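PDB 3GGN: uncharacterized protein DR_A0006 from Deinococcus radiodurans R1, which is of unknown function but, as a COQ10-like START domain of the polyketide cyclase and lipid transport family, probably binds a hydrophobic ligand. Local coordinates for residues Gly58-Glu63 with Gly82-Asn87; Asp43-Arg48 with Glu63-Ala68. All coordinates share one frame; numbering follows the deposited sequence.

Contact 1: residues Gly58-Glu63 with Gly82-Asn87; sequences GTVSWE and GARIEN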
loop_
_atom_site.group_PDB
_atom_site.type_symbol
_atom_site.label_atom_id
_atom_site.label_comp_id
_atom_site.label_asym_id
_atom_site.label_seq_id
_atom_site.Cartn_x
_atom_site.Cartn_y
_atom_site.Cartn_z
ATOM N N GLY B 58 -12.728 4.262 20.253
ATOM C CA GLY B 58 -12.076 3.048 19.790
ATOM C C GLY B 58 -12.312 2.770 18.316
ATOM O O GLY B 58 -11.375 2.479 17.572
ATOM N N THR B 59 -13.569 2.855 17.893
ATOM C CA THR B 59 -13.939 2.615 16.502
ATOM C C THR B 59 -15.317 3.214 16.232
ATOM O O THR B 59 -16.269 2.945 16.962
ATOM C CB THR B 59 -13.999 1.105 16.187
ATOM O OG1 THR B 59 -13.364 0.367 17.239
ATOM C CG2 THR B 59 -13.278 0.810 14.881
ATOM N N VAL B 60 -15.419 4.028 15.185
ATOM C CA VAL B 60 -16.683 4.660 14.823
ATOM C C VAL B 60 -17.131 4.212 13.432
ATOM O O VAL B 60 -16.358 4.266 12.475
ATOM C CB VAL B 60 -16.554 6.197 14.833
ATOM C CG1 VAL B 60 -17.862 6.837 14.381
ATOM C CG2 VAL B 60 -16.178 6.671 16.228
ATOM N N SER B 61 -18.381 3.771 13.329
ATOM C CA SER B 61 -18.922 3.314 12.055
ATOM C C SER B 61 -20.272 3.945 11.740
ATOM O O SER B 61 -20.982 4.425 12.623
ATOM C CB SER B 61 -19.045 1.782 12.040
ATOM O OG SER B 61 -20.152 1.334 12.798
ATOM N N TRP B 62 -20.615 3.951 10.460
ATOM C CA TRP B 62 -21.873 4.521 10.013
ATOM C C TRP B 62 -22.256 3.844 8.710
ATOM O O TRP B 62 -21.441 3.160 8.093
ATOM C CB TRP B 62 -21.719 6.028 9.789
ATOM C CG TRP B 62 -20.778 6.366 8.678
ATOM C CD1 TRP B 62 -21.085 6.502 7.355
ATOM C CD2 TRP B 62 -19.364 6.568 8.785
ATOM N NE1 TRP B 62 -19.952 6.777 6.632
ATOM C CE2 TRP B 62 -18.880 6.823 7.485
ATOM C CE3 TRP B 62 -18.458 6.557 9.856
ATOM C CZ2 TRP B 62 -17.526 7.067 7.220
ATOM C CZ3 TRP B 62 -17.108 6.798 9.595
ATOM C CH2 TRP B 62 -16.658 7.050 8.284
ATOM N N GLU B 63 -23.499 4.031 8.302
ATOM C CA GLU B 63 -23.980 3.446 7.070
ATOM C C GLU B 63 -23.933 4.518 5.988
ATOM O O GLU B 63 -24.203 5.694 6.251
ATOM C CB GLU B 63 -25.414 2.952 7.255
ATOM C CG GLU B 63 -25.879 1.973 6.196
ATOM C CD GLU B 63 -27.282 1.462 6.463
ATOM O OE1 GLU B 63 -27.579 1.129 7.634
ATOM O OE2 GLU B 63 -28.081 1.387 5.505
ATOM N N GLY B 82 -28.357 10.524 10.372
ATOM C CA GLY B 82 -28.197 9.865 11.660
ATOM C C GLY B 82 -26.814 9.263 11.846
ATOM O O GLY B 82 -26.465 8.819 12.940
ATOM N N ALA B 83 -26.023 9.249 10.776
ATOM C CA ALA B 83 -24.675 8.691 10.823
ATOM C C ALA B 83 -23.827 9.376 11.889
ATOM O O ALA B 83 -23.856 10.603 12.023
ATOM C CB ALA B 83 -24.003 8.832 9.452
ATOM N N ARG B 84 -23.072 8.583 12.645
ATOM C CA ARG B 84 -22.213 9.131 13.690
ATOM C C ARG B 84 -21.293 10.191 13.104
ATOM O O ARG B 84 -20.942 11.162 13.772
ATOM C CB ARG B 84 -21.352 8.036 14.329
ATOM C CG ARG B 84 -22.113 6.982 15.119
ATOM C CD ARG B 84 -21.133 6.077 15.852
ATOM N NE ARG B 84 -21.802 5.046 16.639
ATOM C CZ ARG B 84 -22.343 3.941 16.134
ATOM N NH1 ARG B 84 -22.297 3.710 14.828
ATOM N NH2 ARG B 84 -22.930 3.062 16.938
ATOM N N ILE B 85 -20.903 9.994 11.849
ATOM C CA ILE B 85 -20.016 10.925 11.172
ATOM C C ILE B 85 -20.557 11.259 9.797
ATOM O O ILE B 85 -20.767 10.374 8.974
ATOM C CB ILE B 85 -18.598 10.333 11.005
ATOM C CG1 ILE B 85 -18.031 9.956 12.375
ATOM C CG2 ILE B 85 -17.679 11.340 10.318
ATOM C CD1 ILE B 85 -17.966 11.115 13.346
ATOM N N GLU B 86 -20.794 12.541 9.564
ATOM C CA GLU B 86 -21.292 12.999 8.280
ATOM C C GLU B 86 -20.117 13.010 7.314
ATOM O O GLU B 86 -19.058 13.565 7.613
ATOM C CB GLU B 86 -21.861 14.415 8.401
ATOM C CG GLU B 86 -23.121 14.522 9.248
ATOM C CD GLU B 86 -23.362 15.932 9.757
ATOM O OE1 GLU B 86 -23.390 16.875 8.937
ATOM O OE2 GLU B 86 -23.523 16.096 10.985
ATOM N N ASN B 87 -20.291 12.376 6.163
ATOM C CA ASN B 87 -19.228 12.367 5.179
ATOM C C ASN B 87 -19.756 11.987 3.814
ATOM O O ASN B 87 -20.785 11.324 3.683
ATOM C CB ASN B 87 -18.110 11.400 5.581
ATOM C CG ASN B 87 -18.501 9.956 5.398
ATOM O OD1 ASN B 87 -19.305 9.419 6.159
ATOM N ND2 ASN B 87 -17.946 9.320 4.372
HETATM O O HOH W 1 -23.489 5.996 12.602
#

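Contact 2: residues Asp43-Arg48 with Glu63-Ala68; sequences DDKRSR and EAELTA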
loop_
_atom_site.group_PDB
_atom_site.type_symbol
_atom_site.label_atom_id
_atom_site.label_comp_id
_atom_site.label_asym_id
_atom_site.label_seq_id
_atom_site.Cartn_x
_atom_site.Cartn_y
_atom_site.Cartn_z
ATOM N N ASP B 43 -25.621 -4.192 0.506
ATOM C CA ASP B 43 -26.446 -4.470 -0.670
ATOM C C ASP B 43 -25.925 -3.604 -1.808
ATOM O O ASP B 43 -24.982 -2.834 -1.618
ATOM C CB ASP B 43 -27.933 -4.180 -0.420
ATOM C CG ASP B 43 -28.206 -2.729 -0.087
ATOM O OD1 ASP B 43 -27.791 -1.829 -0.853
ATOM O OD2 ASP B 43 -28.856 -2.491 0.949
ATOM N N ASP B 44 -26.536 -3.732 -2.983
ATOM C CA ASP B 44 -26.109 -2.985 -4.161
ATOM C C ASP B 44 -25.768 -1.514 -3.932
ATOM O O ASP B 44 -24.798 -1.005 -4.495
ATOM C CB ASP B 44 -27.165 -3.082 -5.273
ATOM C CG ASP B 44 -27.348 -4.505 -5.790
ATOM O OD1 ASP B 44 -26.395 -5.303 -5.676
ATOM O OD2 ASP B 44 -28.436 -4.824 -6.322
ATOM N N LYS B 45 -26.549 -0.830 -3.106
ATOM C CA LYS B 45 -26.307 0.587 -2.884
ATOM C C LYS B 45 -25.785 0.981 -1.504
ATOM O O LYS B 45 -25.207 2.053 -1.350
ATOM C CB LYS B 45 -27.590 1.365 -3.196
ATOM C CG LYS B 45 -27.487 2.866 -2.998
ATOM C CD LYS B 45 -28.595 3.605 -3.739
ATOM C CE LYS B 45 -28.439 3.464 -5.255
ATOM N NZ LYS B 45 -27.157 4.042 -5.763
ATOM N N ARG B 46 -25.972 0.124 -0.508
ATOM C CA ARG B 46 -25.539 0.454 0.846
ATOM C C ARG B 46 -24.311 -0.288 1.348
ATOM O O ARG B 46 -24.031 -1.418 0.944
ATOM C CB ARG B 46 -26.680 0.227 1.838
ATOM C CG ARG B 46 -27.908 1.093 1.610
ATOM C CD ARG B 46 -28.967 0.743 2.643
ATOM N NE ARG B 46 -29.300 -0.679 2.588
ATOM C CZ ARG B 46 -29.383 -1.474 3.650
ATOM N NH1 ARG B 46 -29.158 -0.992 4.865
ATOM N NH2 ARG B 46 -29.680 -2.759 3.494
ATOM N N SER B 47 -23.605 0.363 2.265
ATOM C CA SER B 47 -22.401 -0.187 2.862
ATOM C C SER B 47 -22.179 0.409 4.251
ATOM O O SER B 47 -22.698 1.472 4.563
ATOM C CB SER B 47 -21.195 0.096 1.955
ATOM O OG SER B 47 -21.188 1.444 1.504
ATOM N N ARG B 48 -21.421 -0.297 5.082
ATOM C CA ARG B 48 -21.107 0.144 6.433
ATOM C C ARG B 48 -19.641 0.540 6.475
ATOM O O ARG B 48 -18.771 -0.261 6.134
ATOM C CB ARG B 48 -21.347 -0.989 7.430
ATOM C CG ARG B 48 -21.035 -0.628 8.868
ATOM C CD ARG B 48 -22.206 -1.010 9.756
ATOM N NE ARG B 48 -23.431 -0.374 9.272
ATOM C CZ ARG B 48 -24.657 -0.692 9.675
ATOM N NH1 ARG B 48 -24.832 -1.648 10.576
ATOM N NH2 ARG B 48 -25.707 -0.054 9.169
ATOM N N GLU B 63 -23.499 4.031 8.302
ATOM C CA GLU B 63 -23.980 3.446 7.070
ATOM C C GLU B 63 -23.933 4.518 5.988
ATOM O O GLU B 63 -24.203 5.694 6.251
ATOM C CB GLU B 63 -25.414 2.952 7.255
ATOM C CG GLU B 63 -25.879 1.973 6.196
ATOM C CD GLU B 63 -27.282 1.462 6.463
ATOM O OE1 GLU B 63 -27.579 1.129 7.634
ATOM O OE2 GLU B 63 -28.081 1.387 5.505
ATOM N N ALA B 64 -23.580 4.112 4.775
ATOM C CA ALA B 64 -23.525 5.039 3.654
ATOM C C ALA B 64 -24.168 4.402 2.425
ATOM O O ALA B 64 -24.466 3.205 2.415
ATOM C CB ALA B 64 -22.083 5.410 3.354
ATOM N N GLU B 65 -24.382 5.208 1.392
ATOM C CA GLU B 65 -24.978 4.715 0.155
ATOM C C GLU B 65 -24.288 5.336 -1.061
ATOM O O GLU B 65 -23.827 6.473 -1.006
ATOM C CB GLU B 65 -26.473 5.057 0.120
ATOM C CG GLU B 65 -26.781 6.471 -0.348
ATOM C CD GLU B 65 -28.272 6.811 -0.307
ATOM O OE1 GLU B 65 -29.115 5.906 -0.512
ATOM O OE2 GLU B 65 -28.600 7.999 -0.079
ATOM N N LEU B 66 -24.204 4.585 -2.155
ATOM C CA LEU B 66 -23.615 5.110 -3.379
ATOM C C LEU B 66 -24.669 6.039 -3.974
ATOM O O LEU B 66 -25.828 5.659 -4.074
ATOM C CB LEU B 66 -23.331 3.983 -4.379
ATOM C CG LEU B 66 -22.239 2.968 -4.038
ATOM C CD1 LEU B 66 -22.280 1.805 -5.025
ATOM C CD2 LEU B 66 -20.892 3.657 -4.071
ATOM N N THR B 67 -24.280 7.253 -4.355
ATOM C CA THR B 67 -25.235 8.179 -4.952
ATOM C C THR B 67 -25.021 8.244 -6.464
ATOM O O THR B 67 -25.828 8.820 -7.194
ATOM C CB THR B 67 -25.086 9.597 -4.373
ATOM O OG1 THR B 67 -25.205 9.547 -2.948
ATOM C CG2 THR B 67 -26.180 10.502 -4.909
ATOM N N ALA B 68 -23.924 7.654 -6.922
ATOM C CA ALA B 68 -23.593 7.640 -8.344
ATOM C C ALA B 68 -22.535 6.583 -8.610
ATOM O O ALA B 68 -21.529 6.499 -7.903
ATOM C CB ALA B 68 -23.076 9.009 -8.789
#

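Contact 1: residues Gly58-Glu63 with Gly82-Asn87
Ser61 O is gripped by Arg84 in two ways. Arg84 NH1 donates to Ser61 O at 2.7 Å; the bond is bent, with 140° at the hydrogen, and the oxygen lies at the edge of the guanidinium, close to its plane. A water also donates to Ser61 O and accepts from Arg84 N. The Arg84 chain runs extended from CG to NE (chi2 -172°, chi3 180°), which carries the guanidinium across to this carbonyl of strand 59-70. On the way, Arg84 CD touches Val60 CG1 at 3.7 Å. That methyl also meets Ile85 CG1. Trp62 points toward the 82-87 segment. Its CB packs on Ala83 CB at 3.6 Å, and Ile85 CB lies over one face of the indole, 3.9 Å from CE3. An alanine in place of Trp62 would probably leave Ile85 CB without the ring it covers and open a gap beside it. The contact lies near the surface. The segment 82-87 is the end of the connection from strand 74-79 and the start of strand 86-95. It reaches over to strand 59-70, whose Val60 and Trp62 also pair with Val51 and Trp49 of strand 46-52.

Contact 2: residues Asp43-Arg48 with Glu63-Ala68
Strands 46-48 and 63-66 run antiparallel, with their axes 4.6 Å apart at closest approach and 146° between their directions. Ser47 and Ala64 form the hydrogen-bonded pair: Ala64 N donates to Ser47 O at 2.8 Å, and Ser47 N donates back to Ala64 O. Arg46-Glu65 and Arg48-Glu63 are the flanking non-hydrogen-bonded pairs. Beyond Arg46-Glu65, Leu66 N donates to Lys45 O.

Glu63 shares its carboxylate between two arginines on one face of the sheet. Its CG stands anti to the backbone N (chi1 -163°), and the chain stays extended, lifting the carboxylate between the two guanidinium groups. Arg48 NH2 forms a salt bridge with Glu63 OE1 at 2.7 Å. Arg46 NH1 meets Glu63 OE2, also at 2.7 Å, from above the carboxylate plane. The guanidinium and carboxylate planes of this second pair are 59° apart. Asp43 completes the network beside Arg46, but the modelled OD2 to NE distance is too short to be relied on. Asp43 OD1 accepts from Lys45 N, an Asx turn, and also from Arg46 N, which makes it an Asx motif at the bend leading into the strand. With two acids and two arginines alternating, the charges probably balance.

Bends at chi3 and chi4 turn the Lys45 chain back, and NZ donates to Leu66 O at 2.7 Å from above the carbonyl plane. Lys45 CG packs against Glu65 CB at 3.9 Å. On the other face, Ser47 OG bonds to Trp49 NE1.

The two strands form the hairpin 46-52 and 59-70. Strand 36-41 flanks it through a backbone bond between Arg48 and Glu40. Strand 74-79 lies beyond 59-70, where Glu65 and Arg78 are joined by backbone hydrogen bonds and Thr67 and Ala68 both face Ala76 in a classic beta bulge.

In the fold
Contacts 1 and 2 lie about 14 Å apart between centres and share Glu63 on strand 59-70. In contact 2 the Glu63 side chain is the charged link; in contact 1 its residue only borders the packing. The two also touch directly, where Trp62 O lies 3.9 Å from Arg48 CG. Contact 2 is pairing of neighbouring strands within the antiparallel sheet. Contact 1 instead brings the lead-in to strand 86-95 against strand 59-70, although strand 74-79 separates these two in the sheet. In the Bet v 1-like fold such a sheet curves round a long C-terminal helix, here 130-146, and usually encloses a hydrophobic cavity. Whether this protein has such a pocket cannot be read from the two contacts.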